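Local coordinates for levoglucosan dehydrogenase (Pseudarthrobacter phenanthrenivorans, PDB 6A3F), which catalyses the NAD(+)-dependent oxidation of levoglucosan (1,6-anhydro-beta-D-glucose) to 3-dehydrolevoglucosan and works as a homotetramer of the Gfo/Idh/MocA family, at residues Q183-D188 against S194-K199; G205-I210 against A392-A397; S233-E238 against E283-A288. All blocks are in the same frame, centred on the assembly; numbering follows the deposited sequence.

Contact 1 (Q183-D188 against S194-K199); sequences QDWSAD and SWRFQK. With SO4 (sulfate ion), chain E.
Trp185 and Ser186 reach across to Arg196 and Phe197, and the meeting is mostly one of carbon on carbon, with no hydrogen bond between the two segments. Gln183, which binds levoglucosan, opens the first segment; its OE1 takes a weak hydrogen bond from Trp185 NE1 (3.1 Å), while its amide carbon sits at the edge of the indole. A type I turn from Asp184 to Ala187 then places Trp185 and Ser186 at its corners. The far end of the large Trp185 ring comes nearest its partners: CH2 is 3.7 Å from Phe197 CZ and 3.9 Å from Arg196 CD. The six-membered ring of Trp185 and the ring of Phe197 meet obliquely, planes 51° apart. Ser186, small enough to stand close, sets its CB 3.4 Å from Phe197 CZ, with its hydroxyl also at the edge of that ring, and covers part of one face of its neighbour's indole.

Because Arg196 is extended from CG to NE, its aliphatic part can lie against Trp185 while its guanidinium goes on to a sulfate ion, probably from the crystallisation liquor. Arg196 NH1 gives a fairly straight bond to sulfate O2 (2.6 Å, 167°), NH2 binds O1, and Trp195 NE1 reaches O4 (3.1 Å). Trp195 CZ2 packs over one face of the guanidinium and, with the sulfate bonds at its edge, restricts its rotation. With Gln183 and Arg196 binding levoglucosan, and Trp195 and Arg196 binding NADH, this loop pair belongs to the substrate and cofactor cleft of a Gfo/Idh/MocA dehydrogenase.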
loop_
_atom_site.group_PDB
_atom_site.type_symbol
_atom_site.label_atom_id
_atom_site.label_comp_id
_atom_site.label_asym_id
_atom_site.label_seq_id
_atom_site.Cartn_x
_atom_site.Cartn_y
_atom_site.Cartn_z
ATOM N N GLN B 183 7.723 16.868 4.484
ATOM C CA GLN B 183 7.193 17.733 3.448
ATOM C C GLN B 183 8.313 18.066 2.472
ATOM O O GLN B 183 9.505 17.825 2.782
ATOM C CB GLN B 183 6.676 19.054 4.011
ATOM C CG GLN B 183 5.468 18.939 4.926
ATOM C CD GLN B 183 4.817 20.271 5.211
ATOM O OE1 GLN B 183 5.473 21.198 5.729
ATOM N NE2 GLN B 183 3.490 20.367 4.968
ATOM N N ASP B 184 7.909 18.621 1.326
ATOM C CA ASP B 184 8.872 19.021 0.263
ATOM C C ASP B 184 8.512 20.350 -0.361
ATOM O O ASP B 184 9.137 20.699 -1.392
ATOM C CB ASP B 184 9.064 17.949 -0.765
ATOM C CG ASP B 184 7.872 17.747 -1.634
ATOM O OD1 ASP B 184 6.891 18.499 -1.471
ATOM O OD2 ASP B 184 7.942 16.789 -2.399
ATOM N N TRP B 185 7.578 21.112 0.229
ATOM C CA TRP B 185 7.084 22.291 -0.517
ATOM C C TRP B 185 8.222 23.322 -0.675
ATOM O O TRP B 185 8.171 24.100 -1.604
ATOM C CB TRP B 185 5.866 22.945 0.134
ATOM C CG TRP B 185 6.098 23.431 1.530
ATOM C CD1 TRP B 185 5.894 22.734 2.693
ATOM C CD2 TRP B 185 6.507 24.748 1.919
ATOM N NE1 TRP B 185 6.229 23.503 3.763
ATOM C CE2 TRP B 185 6.626 24.732 3.326
ATOM C CE3 TRP B 185 6.900 25.897 1.217
ATOM C CZ2 TRP B 185 7.008 25.855 4.046
ATOM C CZ3 TRP B 185 7.286 27.011 1.928
ATOM C CH2 TRP B 185 7.331 26.990 3.329
ATOM N N SER B 186 9.173 23.359 0.239
ATOM C CA SER B 186 10.292 24.366 0.107
ATOM C C SER B 186 11.599 23.697 -0.333
ATOM O O SER B 186 12.708 24.243 -0.176
ATOM C CB SER B 186 10.457 25.147 1.389
ATOM O OG SER B 186 10.794 24.293 2.471
ATOM N N ALA B 187 11.537 22.501 -0.896
ATOM C CA ALA B 187 12.769 21.749 -1.145
ATOM C C ALA B 187 13.536 22.306 -2.357
ATOM O O ALA B 187 14.653 21.901 -2.595
ATOM C CB ALA B 187 12.460 20.296 -1.370
ATOM N N ASP B 188 12.926 23.165 -3.135
ATOM C CA ASP B 188 13.633 23.893 -4.209
ATOM C C ASP B 188 14.266 25.190 -3.592
ATOM O O ASP B 188 13.588 26.026 -3.052
ATOM C CB ASP B 188 12.631 24.236 -5.295
ATOM C CG ASP B 188 13.260 24.897 -6.538
ATOM O OD1 ASP B 188 14.404 25.367 -6.500
ATOM O OD2 ASP B 188 12.561 24.940 -7.566
ATOM N N SER B 194 10.373 33.696 2.776
ATOM C CA SER B 194 9.195 34.218 3.338
ATOM C C SER B 194 9.381 34.232 4.851
ATOM O O SER B 194 10.453 33.804 5.366
ATOM C CB SER B 194 7.994 33.402 2.932
ATOM O OG SER B 194 8.046 32.111 3.527
ATOM N N TRP B 195 8.345 34.681 5.545
ATOM C CA TRP B 195 8.365 34.792 6.981
ATOM C C TRP B 195 8.628 33.431 7.640
ATOM O O TRP B 195 9.168 33.408 8.756
ATOM C CB TRP B 195 7.094 35.432 7.520
ATOM C CG TRP B 195 5.861 34.576 7.504
ATOM C CD1 TRP B 195 4.911 34.558 6.524
ATOM C CD2 TRP B 195 5.417 33.634 8.513
ATOM N NE1 TRP B 195 3.905 33.691 6.860
ATOM C CE2 TRP B 195 4.192 33.100 8.063
ATOM C CE3 TRP B 195 5.922 33.200 9.754
ATOM C CZ2 TRP B 195 3.467 32.145 8.794
ATOM C CZ3 TRP B 195 5.203 32.275 10.484
ATOM C CH2 TRP B 195 3.977 31.765 10.014
ATOM N N ARG B 196 8.187 32.340 7.005
ATOM C CA ARG B 196 8.381 31.006 7.601
ATOM C C ARG B 196 9.868 30.631 7.629
ATOM O O ARG B 196 10.227 29.655 8.306
ATOM C CB ARG B 196 7.612 29.921 6.810
ATOM C CG ARG B 196 6.100 30.028 6.888
ATOM C CD ARG B 196 5.395 28.863 6.211
ATOM N NE ARG B 196 3.980 28.905 6.518
ATOM C CZ ARG B 196 3.127 29.759 5.980
ATOM N NH1 ARG B 196 3.547 30.605 5.047
ATOM N NH2 ARG B 196 1.876 29.809 6.413
ATOM N N PHE B 197 10.749 31.395 6.954
ATOM C CA PHE B 197 12.168 31.122 6.998
ATOM C C PHE B 197 12.905 32.169 7.838
ATOM O O PHE B 197 14.136 32.196 7.786
ATOM C CB PHE B 197 12.742 31.009 5.584
ATOM C CG PHE B 197 12.148 29.864 4.808
ATOM C CD1 PHE B 197 12.568 28.562 5.038
ATOM C CD2 PHE B 197 11.103 30.070 3.922
ATOM C CE1 PHE B 197 11.985 27.498 4.377
ATOM C CE2 PHE B 197 10.485 28.999 3.293
ATOM C CZ PHE B 197 10.928 27.714 3.514
ATOM N N GLN B 198 12.195 32.920 8.672
ATOM C CA GLN B 198 12.838 34.056 9.373
ATOM C C GLN B 198 12.628 33.899 10.870
ATOM O O GLN B 198 11.527 34.061 11.333
ATOM C CB GLN B 198 12.238 35.372 8.878
ATOM C CG GLN B 198 12.499 35.617 7.409
ATOM C CD GLN B 198 12.240 37.041 6.998
ATOM O OE1 GLN B 198 11.097 37.450 6.762
ATOM N NE2 GLN B 198 13.320 37.788 6.852
ATOM N N LYS B 199 13.702 33.638 11.623
ATOM C CA LYS B 199 13.602 33.383 13.048
ATOM C C LYS B 199 12.905 34.546 13.763
ATOM O O LYS B 199 12.287 34.331 14.802
ATOM C CB LYS B 199 15.015 33.143 13.596
ATOM C CG LYS B 199 15.156 32.945 15.097
ATOM C CD LYS B 199 16.625 32.674 15.438
ATOM C CE LYS B 199 16.820 32.075 16.804
ATOM N NZ LYS B 199 16.397 33.025 17.860
HETATM S S SO4 E . 0.656 32.995 5.072
HETATM O O1 SO4 E . 0.260 32.178 6.249
HETATM O O2 SO4 E . 1.751 32.317 4.312
HETATM O O3 SO4 E . -0.543 33.205 4.190
HETATM O O4 SO4 E . 1.161 34.296 5.595
#

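Contact 2 (G205-I210 against A392-A397); sequences GALGDI and AIVESA
Leu207 alone carries the first helix's side of this contact, reaching across to Ile393 and Val394 on the other. From CB, which heads toward the 392-397 segment, the chain runs to CG, placed anti to the backbone N (chi1 175°), and this extension carries the fork out from its own helix. At the fork the branches part, and leucine suits the place because it offers two methyls, one for each partner. Leu207 CD1 lies 4.0 Å from Ile393 CD1 and 4.2 Å from Ile393 CG2. Leu207 CD2 makes the closest approach of the contact, 3.6 Å from Val394 CG2, while staying 4.2 Å from Ile393 CG2. Ile393 CG2 is therefore touched by both leucine methyls.

The contact joins the beginning of helix 206-221 to the later part of helix 380-399 in the substrate-binding alpha/beta domain, where helices pack on a large mixed beta-sheet. Ile393 also meets that sheet, against Val228 and Ala230 of strand 225-233 and Val268 and Thr270 of strand 267-274, so a long branched side chain suits a place between helix and strands. Val394 is shorter and exposed, and closes the outer margin.

Gly205 is the N-cap of its helix; its N, like that of Leu207, is bonded to the carboxylate of Asp265, an acceptor well matched to the amides at a helix start. Further along, Asp209 makes a salt bridge to Lys124, and both residues bind levoglucosan.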
loop_
_atom_site.group_PDB
_atom_site.type_symbol
_atom_site.label_atom_id
_atom_site.label_comp_id
_atom_site.label_asym_id
_atom_site.label_seq_id
_atom_site.Cartn_x
_atom_site.Cartn_y
_atom_site.Cartn_z
ATOM N N GLY B 205 11.676 26.994 12.299
ATOM C CA GLY B 205 11.306 26.573 10.944
ATOM C C GLY B 205 10.416 25.339 10.988
ATOM O O GLY B 205 9.295 25.451 11.478
ATOM N N ALA B 206 10.952 24.189 10.587
ATOM C CA ALA B 206 10.180 22.905 10.656
ATOM C C ALA B 206 9.716 22.627 12.087
ATOM O O ALA B 206 8.548 22.241 12.314
ATOM C CB ALA B 206 11.012 21.782 10.118
ATOM N N LEU B 207 10.579 22.881 13.066
ATOM C CA LEU B 207 10.223 22.651 14.453
ATOM C C LEU B 207 8.862 23.281 14.800
ATOM O O LEU B 207 7.948 22.571 15.189
ATOM C CB LEU B 207 11.347 23.185 15.341
ATOM C CG LEU B 207 11.053 23.111 16.829
ATOM C CD1 LEU B 207 10.777 21.680 17.274
ATOM C CD2 LEU B 207 12.184 23.723 17.634
ATOM N N GLY B 208 8.724 24.630 14.742
ATOM C CA GLY B 208 7.492 25.278 15.140
ATOM C C GLY B 208 6.324 25.029 14.187
ATOM O O GLY B 208 5.151 25.086 14.590
ATOM N N ASP B 209 6.627 24.936 12.898
ATOM C CA ASP B 209 5.602 24.874 11.880
ATOM C C ASP B 209 4.956 23.470 11.788
ATOM O O ASP B 209 3.711 23.363 11.669
ATOM C CB ASP B 209 6.179 25.250 10.515
ATOM C CG ASP B 209 5.123 25.468 9.455
ATOM O OD1 ASP B 209 4.002 25.843 9.810
ATOM O OD2 ASP B 209 5.436 25.286 8.258
ATOM N N ILE B 210 5.785 22.430 11.821
ATOM C CA ILE B 210 5.242 21.073 11.539
ATOM C C ILE B 210 5.593 20.095 12.655
ATOM O O ILE B 210 4.769 19.243 12.994
ATOM C CB ILE B 210 5.611 20.562 10.142
ATOM C CG1 ILE B 210 7.104 20.650 9.840
ATOM C CG2 ILE B 210 4.744 21.268 9.101
ATOM C CD1 ILE B 210 7.534 20.004 8.520
ATOM N N ALA B 392 13.197 23.470 24.719
ATOM C CA ALA B 392 14.083 22.416 25.181
ATOM C C ALA B 392 14.803 21.747 24.012
ATOM O O ALA B 392 15.980 21.418 24.098
ATOM C CB ALA B 392 13.336 21.424 26.031
ATOM N N ILE B 393 14.118 21.572 22.903
ATOM C CA ILE B 393 14.720 20.957 21.726
ATOM C C ILE B 393 15.840 21.851 21.187
ATOM O O ILE B 393 16.929 21.397 20.851
ATOM C CB ILE B 393 13.596 20.663 20.700
ATOM C CG1 ILE B 393 12.775 19.454 21.161
ATOM C CG2 ILE B 393 14.208 20.505 19.334
ATOM C CD1 ILE B 393 11.553 19.156 20.291
ATOM N N VAL B 394 15.575 23.135 21.132
ATOM C CA VAL B 394 16.570 24.112 20.604
ATOM C C VAL B 394 17.803 24.160 21.523
ATOM O O VAL B 394 18.922 24.089 21.065
ATOM C CB VAL B 394 15.927 25.499 20.450
ATOM C CG1 VAL B 394 16.968 26.545 20.059
ATOM C CG2 VAL B 394 14.796 25.505 19.430
ATOM N N GLU B 395 17.585 24.227 22.800
ATOM C CA GLU B 395 18.693 24.206 23.773
ATOM C C GLU B 395 19.461 22.872 23.710
ATOM O O GLU B 395 20.715 22.821 23.689
ATOM C CB GLU B 395 18.094 24.393 25.150
ATOM C CG GLU B 395 19.144 24.459 26.239
ATOM C CD GLU B 395 18.596 24.478 27.643
ATOM O OE1 GLU B 395 17.386 24.722 27.817
ATOM O OE2 GLU B 395 19.393 24.254 28.569
ATOM N N SER B 396 18.720 21.758 23.686
ATOM C CA SER B 396 19.358 20.456 23.523
ATOM C C SER B 396 20.270 20.399 22.286
ATOM O O SER B 396 21.405 19.840 22.327
ATOM C CB SER B 396 18.344 19.330 23.448
ATOM O OG SER B 396 18.984 18.210 22.873
ATOM N N ALA B 397 19.755 20.879 21.144
ATOM C CA ALA B 397 20.509 20.842 19.903
ATOM C C ALA B 397 21.791 21.692 20.016
ATOM O O ALA B 397 22.835 21.312 19.464
ATOM C CB ALA B 397 19.671 21.302 18.736
#

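Contact 3 (S233-E238 against E283-A288); sequences STWIPE and EATRNA
Asn287 and Trp235 bury the most surface here, with Ile236 third, and the three meet without a hydrogen bond between the segments. Asn287 brings CB, CG and OD1 against the pyrrole edge of Trp235: Asn287 CB and CG each lie 3.8 Å from Trp235 CD1, and OD1 stands at that edge in the plane of the ring. The amide itself is turned well out of the indole plane, by 67°. Asn287 ND2 lies 3.4 Å from Ile236 CD1 and 3.8 Å from Ile236 CG1, a contact of packing only. Asparagine suits the place because its side chain is small and flat enough to fit at the ring edge.

In Trp235, chi1 (-58°) directs the ring across to the other segment and chi2 (127°) presents its CD1 edge to Asn287. The indole NE1 is bonded to Glu267 OE1, and Thr285 OG1 hydrogen-bonds to the same oxygen, so one carboxylate oxygen gathers two groups from opposite segments and helps fix the ring. Thr285 OG1 also accepts from Asn287 N (3.1 Å), forming an ST turn that leads the chain out of its strand and brings Asn287 up to the tryptophan.

Asp266 OD2 takes the backbone N-H groups of both Trp235 and Ile236, holding their loop beside the start of strand 267-274. This loop leaves strand 225-233 and leads into strand 238-242; the partner segment is the end of strand 279-285, whose Ala284 touches helix 206-221, and Val279 of a third subunit packs on Trp235.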
loop_
_atom_site.group_PDB
_atom_site.type_symbol
_atom_site.label_atom_id
_atom_site.label_comp_id
_atom_site.label_asym_id
_atom_site.label_seq_id
_atom_site.Cartn_x
_atom_site.Cartn_y
_atom_site.Cartn_z
ATOM N N SER B 233 18.870 20.940 11.583
ATOM C CA SER B 233 19.608 21.043 10.385
ATOM C C SER B 233 18.966 22.094 9.485
ATOM O O SER B 233 17.724 22.239 9.451
ATOM C CB SER B 233 19.695 19.715 9.685
ATOM O OG SER B 233 20.228 18.708 10.534
ATOM N N THR B 234 19.827 22.849 8.786
ATOM C CA THR B 234 19.395 23.767 7.737
ATOM C C THR B 234 20.082 23.339 6.454
ATOM O O THR B 234 21.334 23.250 6.397
ATOM C CB THR B 234 19.691 25.230 8.076
ATOM O OG1 THR B 234 19.019 25.535 9.291
ATOM C CG2 THR B 234 19.246 26.179 6.982
ATOM N N TRP B 235 19.281 22.965 5.455
ATOM C CA TRP B 235 19.783 22.401 4.217
ATOM C C TRP B 235 19.845 23.426 3.075
ATOM O O TRP B 235 20.586 23.201 2.135
ATOM C CB TRP B 235 18.868 21.265 3.771
ATOM C CG TRP B 235 18.729 20.162 4.766
ATOM C CD1 TRP B 235 17.567 19.642 5.254
ATOM C CD2 TRP B 235 19.792 19.341 5.271
ATOM N NE1 TRP B 235 17.842 18.579 6.077
ATOM C CE2 TRP B 235 19.187 18.388 6.132
ATOM C CE3 TRP B 235 21.190 19.371 5.163
ATOM C CZ2 TRP B 235 19.919 17.432 6.829
ATOM C CZ3 TRP B 235 21.912 18.421 5.865
ATOM C CH2 TRP B 235 21.282 17.475 6.683
ATOM N N ILE B 236 18.986 24.418 3.115
ATOM C CA ILE B 236 18.934 25.489 2.071
ATOM C C ILE B 236 19.132 26.795 2.847
ATOM O O ILE B 236 18.247 27.322 3.476
ATOM C CB ILE B 236 17.623 25.419 1.255
ATOM C CG1 ILE B 236 17.587 24.122 0.439
ATOM C CG2 ILE B 236 17.444 26.687 0.399
ATOM C CD1 ILE B 236 16.299 23.874 -0.306
ATOM N N PRO B 237 20.408 27.242 2.931
ATOM C CA PRO B 237 20.739 28.265 3.897
ATOM C C PRO B 237 20.514 29.699 3.387
ATOM O O PRO B 237 20.665 30.619 4.142
ATOM C CB PRO B 237 22.235 28.035 4.146
ATOM C CG PRO B 237 22.712 27.477 2.844
ATOM C CD PRO B 237 21.590 26.552 2.420
ATOM N N GLU B 238 20.142 29.817 2.127
ATOM C CA GLU B 238 19.925 31.097 1.486
ATOM C C GLU B 238 18.739 30.975 0.526
ATOM O O GLU B 238 18.671 30.045 -0.256
ATOM C CB GLU B 238 21.249 31.417 0.775
ATOM C CG GLU B 238 21.252 32.519 -0.224
ATOM C CD GLU B 238 22.698 32.822 -0.583
ATOM O OE1 GLU B 238 23.140 32.367 -1.642
ATOM O OE2 GLU B 238 23.380 33.419 0.266
ATOM N N GLU B 283 10.577 13.380 14.023
ATOM C CA GLU B 283 11.400 13.919 12.952
ATOM C C GLU B 283 10.481 14.729 12.062
ATOM O O GLU B 283 9.387 14.215 11.660
ATOM C CB GLU B 283 12.090 12.815 12.145
ATOM C CG GLU B 283 12.948 13.279 10.999
ATOM C CD GLU B 283 13.753 12.150 10.369
ATOM O OE1 GLU B 283 14.162 11.168 11.118
ATOM O OE2 GLU B 283 13.953 12.238 9.134
ATOM N N ALA B 284 10.925 15.916 11.692
ATOM C CA ALA B 284 10.149 16.739 10.732
ATOM C C ALA B 284 11.124 17.406 9.757
ATOM O O ALA B 284 12.255 17.734 10.141
ATOM C CB ALA B 284 9.244 17.715 11.455
ATOM N N THR B 285 10.699 17.581 8.500
ATOM C CA THR B 285 11.523 18.214 7.495
ATOM C C THR B 285 10.635 18.876 6.433
ATOM O O THR B 285 9.504 18.446 6.156
ATOM C CB THR B 285 12.498 17.202 6.872
ATOM O OG1 THR B 285 13.469 17.926 6.117
ATOM C CG2 THR B 285 11.806 16.180 5.986
ATOM N N ARG B 286 11.220 19.908 5.814
ATOM C CA ARG B 286 10.711 20.547 4.629
ATOM C C ARG B 286 11.459 20.065 3.377
ATOM O O ARG B 286 11.167 20.558 2.267
ATOM C CB ARG B 286 10.871 22.060 4.800
ATOM C CG ARG B 286 10.000 22.661 5.872
ATOM C CD ARG B 286 10.198 24.175 6.055
ATOM N NE ARG B 286 9.167 24.706 6.911
ATOM C CZ ARG B 286 9.197 25.899 7.500
ATOM N NH1 ARG B 286 10.304 26.634 7.491
ATOM N NH2 ARG B 286 8.112 26.363 8.091
ATOM N N ASN B 287 12.362 19.087 3.491
ATOM C CA ASN B 287 13.307 18.750 2.425
ATOM C C ASN B 287 13.288 17.250 2.130
ATOM O O ASN B 287 14.334 16.621 2.067
ATOM C CB ASN B 287 14.733 19.218 2.765
ATOM C CG ASN B 287 14.803 20.715 2.893
ATOM O OD1 ASN B 287 14.281 21.276 3.862
ATOM N ND2 ASN B 287 15.340 21.381 1.869
ATOM N N ALA B 288 12.077 16.660 2.020
ATOM C CA ALA B 288 11.919 15.268 1.701
ATOM C C ALA B 288 11.116 15.103 0.398
ATOM O O ALA B 288 9.910 15.021 0.432
ATOM C CB ALA B 288 11.237 14.592 2.859
#

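In the fold
From the N terminus, the chain passes through the Rossmann domain and strand 174-182 before contact 1 closes a short loop, five residues long, ahead of helix 199-202. Contact 2 opens next, on helix 206-221, and does not close until helix 380-399, spanning 181 residues. Contact 3 falls wholly within that span, joining the ends of strands 225-233 and 279-285. Contact 1 thus stands in series with both, and no two contacts cross. They nevertheless touch in space: Gln183 probably bonds through its backbone to Thr285 and Ala288, and Asp209 salt-bridges Arg286, tying loop, helix and sheet together beside the substrate site.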